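PDB 1UZB: 1-pyrroline-5-carboxylate dehydrogenase from Thermus thermophilus, which probably catalyses the NAD(P)+-dependent oxidation of the semialdehyde formed from 1-pyrroline-5-carboxylate to glutamate, as a member of the aldehyde dehydrogenase family. Local coordinates for residues F303-V311 against P337-A346; A325-Y335 against L423-A434. All coordinates share one frame; numbering follows the deposited sequence.

Contact 1 of 2, residues F303-V311 against P337-A346; sequences FDLAAEGVV and PVLERVLKRA
Asp304 and Arg341 meet obliquely on the exposed side of two packed helices, their carboxylate and guanidinium planes 43° apart. Arg341 NE gives a hydrogen bond within a salt bridge to Asp304 OD1 at 2.8 Å; the oxygen lies near the guanidinium plane, yet NE meets it from above the carboxylate plane. The same guanidinium is held at a second edge by its NH2, bonded to Pro337 O at 2.9 Å, while a water joins NH1 to Asp304 OD2; Phe303 CB lies over one face. A lysine in place of Arg341 would probably keep a charge near Asp304 but leave Pro337 O without this side-chain donor and Phe303 CB without its flat cover.

Helices 303-315 and 332-346 pack on the parallel core of a seven-stranded mixed sheet in the aldehyde dehydrogenase fold; the axes of segments 303-311 and 337-346 approach to 8.7 Å and cross at -49°. Ala307 leaves room for this approach, its CB 3.6 Å from Arg341 CB. Arg345 is a knob among Asp304, Ala307, Glu308 and Val311: with CG anti to the carbonyl carbon (chi1 -76°) and the chain extended to NE, one guanidinium face comes to lie against Glu308 CB. Deeper down, Val342 CG2 rests on Ala307 and Val310. At the other end, the Phe303 side chain crosses that of Val338 at nearly a right angle, Phe303 CD2 3.5 Å from Val338 CG2.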
loop_
_atom_site.group_PDB
_atom_site.type_symbol
_atom_site.label_atom_id
_atom_site.label_comp_id
_atom_site.label_asym_id
_atom_site.label_seq_id
_atom_site.Cartn_x
_atom_site.Cartn_y
_atom_site.Cartn_z
ATOM N N PHE A 303 40.307 -10.672 15.756
ATOM C CA PHE A 303 40.532 -11.050 17.148
ATOM C C PHE A 303 40.446 -9.913 18.157
ATOM O O PHE A 303 40.001 -10.119 19.286
ATOM C CB PHE A 303 41.882 -11.759 17.278
ATOM C CG PHE A 303 41.987 -13.032 16.471
ATOM C CD1 PHE A 303 43.226 -13.468 16.007
ATOM C CD2 PHE A 303 40.860 -13.802 16.186
ATOM C CE1 PHE A 303 43.346 -14.645 15.275
ATOM C CE2 PHE A 303 40.971 -14.989 15.452
ATOM C CZ PHE A 303 42.217 -15.409 14.996
ATOM N N ASP A 304 40.873 -8.716 17.771
ATOM C CA ASP A 304 40.800 -7.590 18.694
ATOM C C ASP A 304 39.352 -7.157 18.879
ATOM O O ASP A 304 38.911 -6.879 19.996
ATOM C CB ASP A 304 41.646 -6.421 18.191
ATOM C CG ASP A 304 43.126 -6.741 18.192
ATOM O OD1 ASP A 304 43.606 -7.299 19.202
ATOM O OD2 ASP A 304 43.805 -6.433 17.190
ATOM N N LEU A 305 38.611 -7.113 17.779
ATOM C CA LEU A 305 37.206 -6.735 17.830
ATOM C C LEU A 305 36.458 -7.762 18.675
ATOM O O LEU A 305 35.622 -7.409 19.504
ATOM C CB LEU A 305 36.612 -6.711 16.424
ATOM C CG LEU A 305 35.180 -6.181 16.321
ATOM C CD1 LEU A 305 35.183 -4.662 16.468
ATOM C CD2 LEU A 305 34.584 -6.580 14.981
ATOM N N ALA A 306 36.770 -9.037 18.460
ATOM C CA ALA A 306 36.123 -10.113 19.200
ATOM C C ALA A 306 36.399 -10.025 20.700
ATOM O O ALA A 306 35.482 -10.123 21.509
ATOM C CB ALA A 306 36.584 -11.462 18.668
ATOM N N ALA A 307 37.661 -9.841 21.070
ATOM C CA ALA A 307 38.019 -9.759 22.484
ATOM C C ALA A 307 37.270 -8.628 23.193
ATOM O O ALA A 307 36.795 -8.795 24.319
ATOM C CB ALA A 307 39.528 -9.566 22.632
ATOM N N GLU A 308 37.162 -7.483 22.531
ATOM C CA GLU A 308 36.459 -6.340 23.104
ATOM C C GLU A 308 34.977 -6.672 23.309
ATOM O O GLU A 308 34.417 -6.415 24.376
ATOM C CB GLU A 308 36.615 -5.129 22.176
ATOM C CG GLU A 308 36.222 -3.784 22.769
ATOM C CD GLU A 308 34.733 -3.635 22.982
ATOM O OE1 GLU A 308 33.960 -4.069 22.103
ATOM O OE2 GLU A 308 34.337 -3.069 24.021
ATOM N N GLY A 309 34.352 -7.250 22.282
ATOM C CA GLY A 309 32.946 -7.606 22.363
ATOM C C GLY A 309 32.668 -8.670 23.411
ATOM O O GLY A 309 31.620 -8.661 24.059
ATOM N N VAL A 310 33.606 -9.596 23.575
ATOM C CA VAL A 310 33.464 -10.651 24.565
ATOM C C VAL A 310 33.537 -10.061 25.970
ATOM O O VAL A 310 32.728 -10.396 26.831
ATOM C CB VAL A 310 34.569 -11.715 24.399
ATOM C CG1 VAL A 310 34.589 -12.644 25.603
ATOM C CG2 VAL A 310 34.331 -12.502 23.125
ATOM N N VAL A 311 34.499 -9.174 26.203
ATOM C CA VAL A 311 34.638 -8.559 27.516
ATOM C C VAL A 311 33.403 -7.728 27.872
ATOM O O VAL A 311 32.903 -7.805 28.996
ATOM C CB VAL A 311 35.929 -7.707 27.584
ATOM C CG1 VAL A 311 35.944 -6.864 28.847
ATOM C CG2 VAL A 311 37.143 -8.634 27.571
ATOM N N PRO A 337 45.090 -16.895 20.252
ATOM C CA PRO A 337 44.978 -15.463 19.949
ATOM C C PRO A 337 43.851 -14.726 20.671
ATOM O O PRO A 337 44.054 -13.633 21.201
ATOM C CB PRO A 337 44.799 -15.447 18.425
ATOM C CG PRO A 337 45.487 -16.686 17.985
ATOM C CD PRO A 337 45.020 -17.681 19.009
ATOM N N VAL A 338 42.667 -15.321 20.695
ATOM C CA VAL A 338 41.536 -14.673 21.339
ATOM C C VAL A 338 41.613 -14.715 22.860
ATOM O O VAL A 338 41.355 -13.712 23.521
ATOM C CB VAL A 338 40.199 -15.287 20.868
ATOM C CG1 VAL A 338 39.032 -14.611 21.576
ATOM C CG2 VAL A 338 40.062 -15.112 19.361
ATOM N N LEU A 339 41.982 -15.863 23.421
ATOM C CA LEU A 339 42.063 -15.968 24.870
ATOM C C LEU A 339 43.107 -15.016 25.438
ATOM O O LEU A 339 42.877 -14.377 26.459
ATOM C CB LEU A 339 42.369 -17.406 25.294
ATOM C CG LEU A 339 42.409 -17.644 26.807
ATOM C CD1 LEU A 339 41.119 -17.147 27.456
ATOM C CD2 LEU A 339 42.605 -19.129 27.080
ATOM N N GLU A 340 44.251 -14.904 24.774
ATOM C CA GLU A 340 45.287 -14.008 25.263
ATOM C C GLU A 340 44.774 -12.568 25.272
ATOM O O GLU A 340 45.025 -11.822 26.217
ATOM C CB GLU A 340 46.553 -14.130 24.403
ATOM C CG GLU A 340 46.404 -13.674 22.963
ATOM C CD GLU A 340 47.062 -12.332 22.705
ATOM O OE1 GLU A 340 46.714 -11.351 23.396
ATOM O OE2 GLU A 340 47.929 -12.257 21.808
ATOM N N ARG A 341 44.046 -12.183 24.229
ATOM C CA ARG A 341 43.504 -10.830 24.139
ATOM C C ARG A 341 42.405 -10.581 25.170
ATOM O O ARG A 341 42.325 -9.500 25.755
ATOM C CB ARG A 341 42.970 -10.571 22.729
ATOM C CG ARG A 341 44.069 -10.395 21.682
ATOM C CD ARG A 341 43.493 -10.317 20.279
ATOM N NE ARG A 341 44.496 -9.946 19.280
ATOM C CZ ARG A 341 45.486 -10.733 18.874
ATOM N NH1 ARG A 341 46.341 -10.296 17.961
ATOM N NH2 ARG A 341 45.621 -11.955 19.368
ATOM N N VAL A 342 41.560 -11.581 25.396
ATOM C CA VAL A 342 40.485 -11.448 26.376
ATOM C C VAL A 342 41.069 -11.282 27.781
ATOM O O VAL A 342 40.616 -10.434 28.550
ATOM C CB VAL A 342 39.541 -12.678 26.345
ATOM C CG1 VAL A 342 38.619 -12.669 27.561
ATOM C CG2 VAL A 342 38.712 -12.659 25.066
ATOM N N LEU A 343 42.083 -12.079 28.107
ATOM C CA LEU A 343 42.711 -11.997 29.420
ATOM C C LEU A 343 43.371 -10.641 29.644
ATOM O O LEU A 343 43.232 -10.049 30.713
ATOM C CB LEU A 343 43.746 -13.113 29.588
ATOM C CG LEU A 343 43.175 -14.531 29.668
ATOM C CD1 LEU A 343 44.309 -15.544 29.740
ATOM C CD2 LEU A 343 42.266 -14.650 30.890
ATOM N N LYS A 344 44.081 -10.150 28.633
ATOM C CA LYS A 344 44.755 -8.860 28.740
ATOM C C LYS A 344 43.755 -7.731 28.981
ATOM O O LYS A 344 44.006 -6.827 29.778
ATOM C CB LYS A 344 45.553 -8.565 27.467
ATOM C CG LYS A 344 46.657 -9.569 27.143
ATOM C CD LYS A 344 47.640 -9.757 28.292
ATOM C CE LYS A 344 47.200 -10.876 29.226
ATOM N NZ LYS A 344 47.073 -12.176 28.508
ATOM N N ARG A 345 42.622 -7.787 28.288
ATOM C CA ARG A 345 41.590 -6.768 28.434
ATOM C C ARG A 345 40.864 -6.885 29.769
ATOM O O ARG A 345 40.657 -5.894 30.462
ATOM C CB ARG A 345 40.569 -6.877 27.296
ATOM C CG ARG A 345 41.041 -6.333 25.959
ATOM C CD ARG A 345 39.998 -6.574 24.875
ATOM N NE ARG A 345 40.384 -5.989 23.592
ATOM C CZ ARG A 345 40.353 -4.688 23.321
ATOM N NH1 ARG A 345 39.949 -3.822 24.239
ATOM N NH2 ARG A 345 40.732 -4.250 22.127
ATOM N N ALA A 346 40.484 -8.105 30.130
ATOM C CA ALA A 346 39.758 -8.336 31.371
ATOM C C ALA A 346 40.542 -7.987 32.628
ATOM O O ALA A 346 39.963 -7.531 33.612
ATOM C CB ALA A 346 39.291 -9.789 31.438
HETATM O O HOH W 1 42.538 -7.067 21.978
HETATM O O HOH W 2 46.169 -7.658 17.116
#

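Contact 2 of 2, residues A325-Y335 against L423-A434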
loop_
_atom_site.group_PDB
_atom_site.type_symbol
_atom_site.label_atom_id
_atom_site.label_comp_id
_atom_site.label_asym_id
_atom_site.label_seq_id
_atom_site.Cartn_x
_atom_site.Cartn_y
_atom_site.Cartn_z
ATOM N N ALA A 325 27.388 -12.977 27.934
ATOM C CA ALA A 325 28.207 -14.048 27.389
ATOM C C ALA A 325 28.871 -14.749 28.572
ATOM O O ALA A 325 29.751 -14.182 29.217
ATOM C CB ALA A 325 29.270 -13.487 26.454
ATOM N N SER A 326 28.428 -15.968 28.868
ATOM C CA SER A 326 29.013 -16.742 29.958
ATOM C C SER A 326 29.843 -17.888 29.387
ATOM O O SER A 326 30.523 -18.606 30.123
ATOM C CB SER A 326 27.926 -17.285 30.894
ATOM O OG SER A 326 26.973 -18.067 30.202
ATOM N N ARG A 327 29.777 -18.066 28.069
ATOM C CA ARG A 327 30.551 -19.097 27.394
ATOM C C ARG A 327 31.271 -18.473 26.206
ATOM O O ARG A 327 30.687 -17.674 25.468
ATOM C CB ARG A 327 29.653 -20.236 26.893
ATOM C CG ARG A 327 28.933 -21.017 27.983
ATOM C CD ARG A 327 28.185 -22.204 27.387
ATOM N NE ARG A 327 27.145 -21.771 26.457
ATOM C CZ ARG A 327 26.683 -22.506 25.451
ATOM N NH1 ARG A 327 25.734 -22.017 24.662
ATOM N NH2 ARG A 327 27.173 -23.720 25.222
ATOM N N LEU A 328 32.545 -18.817 26.045
ATOM C CA LEU A 328 33.347 -18.340 24.923
ATOM C C LEU A 328 33.834 -19.611 24.239
ATOM O O LEU A 328 34.636 -20.355 24.800
ATOM C CB LEU A 328 34.537 -17.504 25.405
ATOM C CG LEU A 328 35.476 -17.035 24.290
ATOM C CD1 LEU A 328 34.713 -16.188 23.276
ATOM C CD2 LEU A 328 36.617 -16.242 24.892
ATOM N N ILE A 329 33.309 -19.874 23.045
ATOM C CA ILE A 329 33.656 -21.073 22.286
ATOM C C ILE A 329 34.642 -20.693 21.197
ATOM O O ILE A 329 34.306 -19.966 20.262
ATOM C CB ILE A 329 32.388 -21.698 21.666
ATOM C CG1 ILE A 329 31.380 -22.023 22.773
ATOM C CG2 ILE A 329 32.743 -22.962 20.898
ATOM C CD1 ILE A 329 30.006 -22.397 22.259
ATOM N N LEU A 330 35.868 -21.187 21.323
ATOM C CA LEU A 330 36.921 -20.867 20.370
ATOM C C LEU A 330 37.379 -22.063 19.555
ATOM O O LEU A 330 37.685 -23.115 20.116
ATOM C CB LEU A 330 38.128 -20.290 21.117
ATOM C CG LEU A 330 37.833 -19.107 22.046
ATOM C CD1 LEU A 330 39.073 -18.726 22.849
ATOM C CD2 LEU A 330 37.348 -17.930 21.216
ATOM N N THR A 331 37.428 -21.905 18.235
ATOM C CA THR A 331 37.902 -22.981 17.377
ATOM C C THR A 331 39.405 -23.057 17.628
ATOM O O THR A 331 40.005 -22.108 18.131
ATOM C CB THR A 331 37.617 -22.692 15.884
ATOM O OG1 THR A 331 38.318 -21.512 15.476
ATOM C CG2 THR A 331 36.126 -22.497 15.661
ATOM N N GLN A 332 40.018 -24.183 17.284
ATOM C CA GLN A 332 41.442 -24.367 17.538
ATOM C C GLN A 332 42.329 -23.206 17.099
ATOM O O GLN A 332 43.184 -22.752 17.860
ATOM C CB GLN A 332 41.923 -25.670 16.893
ATOM C CG GLN A 332 43.348 -26.069 17.276
ATOM C CD GLN A 332 43.543 -26.176 18.780
ATOM O OE1 GLN A 332 42.735 -26.785 19.481
ATOM N NE2 GLN A 332 44.624 -25.586 19.281
ATOM N N GLY A 333 42.124 -22.717 15.883
ATOM C CA GLY A 333 42.938 -21.616 15.388
ATOM C C GLY A 333 42.735 -20.278 16.084
ATOM O O GLY A 333 43.605 -19.406 16.040
ATOM N N ALA A 334 41.590 -20.106 16.732
ATOM C CA ALA A 334 41.289 -18.855 17.421
ATOM C C ALA A 334 41.570 -18.897 18.920
ATOM O O ALA A 334 41.634 -17.853 19.570
ATOM C CB ALA A 334 39.828 -18.487 17.191
ATOM N N TYR A 335 41.759 -20.095 19.463
ATOM C CA TYR A 335 41.972 -20.255 20.899
ATOM C C TYR A 335 43.028 -19.370 21.551
ATOM O O TYR A 335 42.703 -18.520 22.380
ATOM C CB TYR A 335 42.275 -21.715 21.234
ATOM C CG TYR A 335 42.392 -21.960 22.723
ATOM C CD1 TYR A 335 41.267 -21.929 23.548
ATOM C CD2 TYR A 335 43.636 -22.180 23.312
ATOM C CE1 TYR A 335 41.379 -22.110 24.926
ATOM C CE2 TYR A 335 43.759 -22.360 24.685
ATOM C CZ TYR A 335 42.629 -22.324 25.484
ATOM O OH TYR A 335 42.758 -22.494 26.842
ATOM N N LEU A 423 33.328 -16.149 33.174
ATOM C CA LEU A 423 33.354 -16.602 31.790
ATOM C C LEU A 423 34.012 -17.969 31.662
ATOM O O LEU A 423 35.114 -18.181 32.177
ATOM C CB LEU A 423 34.124 -15.593 30.938
ATOM C CG LEU A 423 34.248 -15.896 29.449
ATOM C CD1 LEU A 423 32.873 -15.875 28.802
ATOM C CD2 LEU A 423 35.157 -14.861 28.805
ATOM N N SER A 424 33.339 -18.884 30.964
ATOM C CA SER A 424 33.853 -20.236 30.738
ATOM C C SER A 424 34.291 -20.368 29.283
ATOM O O SER A 424 33.482 -20.202 28.368
ATOM C CB SER A 424 32.772 -21.276 31.043
ATOM O OG SER A 424 32.441 -21.291 32.423
ATOM N N VAL A 425 35.567 -20.672 29.073
ATOM C CA VAL A 425 36.114 -20.805 27.728
ATOM C C VAL A 425 36.225 -22.270 27.338
ATOM O O VAL A 425 36.830 -23.079 28.050
ATOM C CB VAL A 425 37.497 -20.134 27.632
ATOM C CG1 VAL A 425 37.996 -20.156 26.196
ATOM C CG2 VAL A 425 37.404 -18.700 28.141
ATOM N N ILE A 426 35.632 -22.591 26.194
ATOM C CA ILE A 426 35.593 -23.947 25.664
ATOM C C ILE A 426 36.345 -23.998 24.339
ATOM O O ILE A 426 36.092 -23.197 23.443
ATOM C CB ILE A 426 34.123 -24.377 25.452
ATOM C CG1 ILE A 426 33.340 -24.192 26.756
ATOM C CG2 ILE A 426 34.057 -25.819 24.977
ATOM C CD1 ILE A 426 31.830 -24.268 26.600
ATOM N N ARG A 427 37.276 -24.938 24.224
ATOM C CA ARG A 427 38.075 -25.094 23.016
ATOM C C ARG A 427 37.514 -26.220 22.154
ATOM O O ARG A 427 37.348 -27.344 22.627
ATOM C CB ARG A 427 39.527 -25.395 23.403
ATOM C CG ARG A 427 40.476 -25.596 22.232
ATOM C CD ARG A 427 41.926 -25.548 22.695
ATOM N NE ARG A 427 42.252 -26.636 23.613
ATOM C CZ ARG A 427 42.566 -27.872 23.234
ATOM N NH1 ARG A 427 42.845 -28.796 24.144
ATOM N NH2 ARG A 427 42.617 -28.183 21.946
ATOM N N VAL A 428 37.216 -25.912 20.895
ATOM C CA VAL A 428 36.663 -26.897 19.969
ATOM C C VAL A 428 37.519 -26.972 18.708
ATOM O O VAL A 428 38.307 -26.069 18.433
ATOM C CB VAL A 428 35.197 -26.555 19.596
ATOM C CG1 VAL A 428 34.347 -26.491 20.857
ATOM C CG2 VAL A 428 35.130 -25.227 18.856
ATOM N N LYS A 429 37.360 -28.047 17.939
ATOM C CA LYS A 429 38.162 -28.245 16.735
ATOM C C LYS A 429 37.819 -27.350 15.553
ATOM O O LYS A 429 38.713 -26.783 14.922
ATOM C CB LYS A 429 38.094 -29.708 16.284
ATOM C CG LYS A 429 38.913 -29.987 15.029
ATOM C CD LYS A 429 38.870 -31.452 14.610
ATOM C CE LYS A 429 37.492 -31.875 14.119
ATOM N NZ LYS A 429 36.473 -31.895 15.205
ATOM N N ASP A 430 36.534 -27.229 15.246
ATOM C CA ASP A 430 36.108 -26.413 14.118
ATOM C C ASP A 430 34.772 -25.733 14.364
ATOM O O ASP A 430 34.197 -25.846 15.446
ATOM C CB ASP A 430 36.023 -27.268 12.848
ATOM C CG ASP A 430 35.233 -28.545 13.052
ATOM O OD1 ASP A 430 34.251 -28.532 13.825
ATOM O OD2 ASP A 430 35.586 -29.568 12.425
ATOM N N PHE A 431 34.278 -25.040 13.344
ATOM C CA PHE A 431 33.020 -24.318 13.451
ATOM C C PHE A 431 31.817 -25.228 13.683
ATOM O O PHE A 431 30.915 -24.884 14.443
ATOM C CB PHE A 431 32.789 -23.467 12.203
ATOM C CG PHE A 431 31.790 -22.369 12.406
ATOM C CD1 PHE A 431 32.121 -21.247 13.157
ATOM C CD2 PHE A 431 30.510 -22.468 11.873
ATOM C CE1 PHE A 431 31.188 -20.238 13.377
ATOM C CE2 PHE A 431 29.569 -21.465 12.087
ATOM C CZ PHE A 431 29.910 -20.348 12.840
ATOM N N ALA A 432 31.795 -26.386 13.028
ATOM C CA ALA A 432 30.684 -27.314 13.203
ATOM C C ALA A 432 30.609 -27.733 14.667
ATOM O O ALA A 432 29.531 -27.770 15.261
ATOM C CB ALA A 432 30.869 -28.540 12.314
ATOM N N GLU A 433 31.761 -28.045 15.250
ATOM C CA GLU A 433 31.802 -28.447 16.648
ATOM C C GLU A 433 31.401 -27.263 17.527
ATOM O O GLU A 433 30.755 -27.439 18.558
ATOM C CB GLU A 433 33.205 -28.935 17.018
ATOM C CG GLU A 433 33.315 -29.508 18.414
ATOM C CD GLU A 433 34.652 -30.178 18.655
ATOM O OE1 GLU A 433 34.941 -31.186 17.976
ATOM O OE2 GLU A 433 35.412 -29.697 19.517
ATOM N N ALA A 434 31.779 -26.055 17.114
ATOM C CA ALA A 434 31.427 -24.859 17.876
ATOM C C ALA A 434 29.907 -24.715 17.964
ATOM O O ALA A 434 29.365 -24.434 19.030
ATOM C CB ALA A 434 32.037 -23.621 17.229
HETATM O O HOH W 3 30.336 -19.293 32.810
#
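The ring of Tyr335 carries Arg427 CD over one face, 3.7 Å from the ring centroid and close to its normal, a CH-pi contact made by the aliphatic part of the arginine. These groups stand at the C-terminal ends of two neighbouring parallel strands, 325-331 and 422-428, in the seven-stranded mixed sheet of the aldehyde dehydrogenase fold. The two side chains cross at about a right angle, and the guanidinium lies farther out, where its cation-pi attraction is weak at most. At the edge of that guanidinium sits Gln332 OE1, which accepts from Arg427 NH2 at 2.8 Å; the amide plane is turned 73° from the guanidinium plane. Arg427 CG lies anti to the backbone N (chi1 179°) and chi2 is extended, which lays CD on the ring, while the bend at chi3 (64°) turns the guanidinium to the glutamine. Outside the two segments, Glu406 forms a salt bridge with Arg427 NE, and Thr405 binds Tyr335 OH.

Five alternating backbone bonds, from Ser424 N to Ser326 O through Val428 N to Leu330 O, join the strands. Apolar side chains pack on both faces of the pair. On one face Leu328 and Val425 lie side by side, pointing the same way, and Leu330 CD1 meets Val425 CG1 at 3.8 Å; helix 303-315 packs against Leu328 and Leu423. On the other, Ile329, Ile426 and Val428 meet helix 431-439, with Ile329 CG2 3.8 Å from Ala434 CB. Arg327 also lies on that side, and its guanidinium binds the carbonyls of Val437 and Ala438. Asp430 is the N-cap of this helix, its OD1 accepting from Glu433 N at 2.9 Å, nearly along the C-O axis.

Followed from the N terminus, the chain enters contact 1 with helix 303-315, then contact 2 with strand 325-331, and runs directly into helix 332-346, which closes the first loop by returning to 303-311 after 25 intervening residues. Contact 2 closes only when the chain reaches 423-434, some 87 residues later, so the two loops cross. The start of helix 332-346 already takes part in contact 2. The contacts also touch in space: Val310 packs on Leu328 and Leu423, and Val338 on Leu330. Contact 1 ties two helices to each other on one face of the sheet, whereas contact 2 joins two of its strands and reaches helix 431-439 on the opposite face.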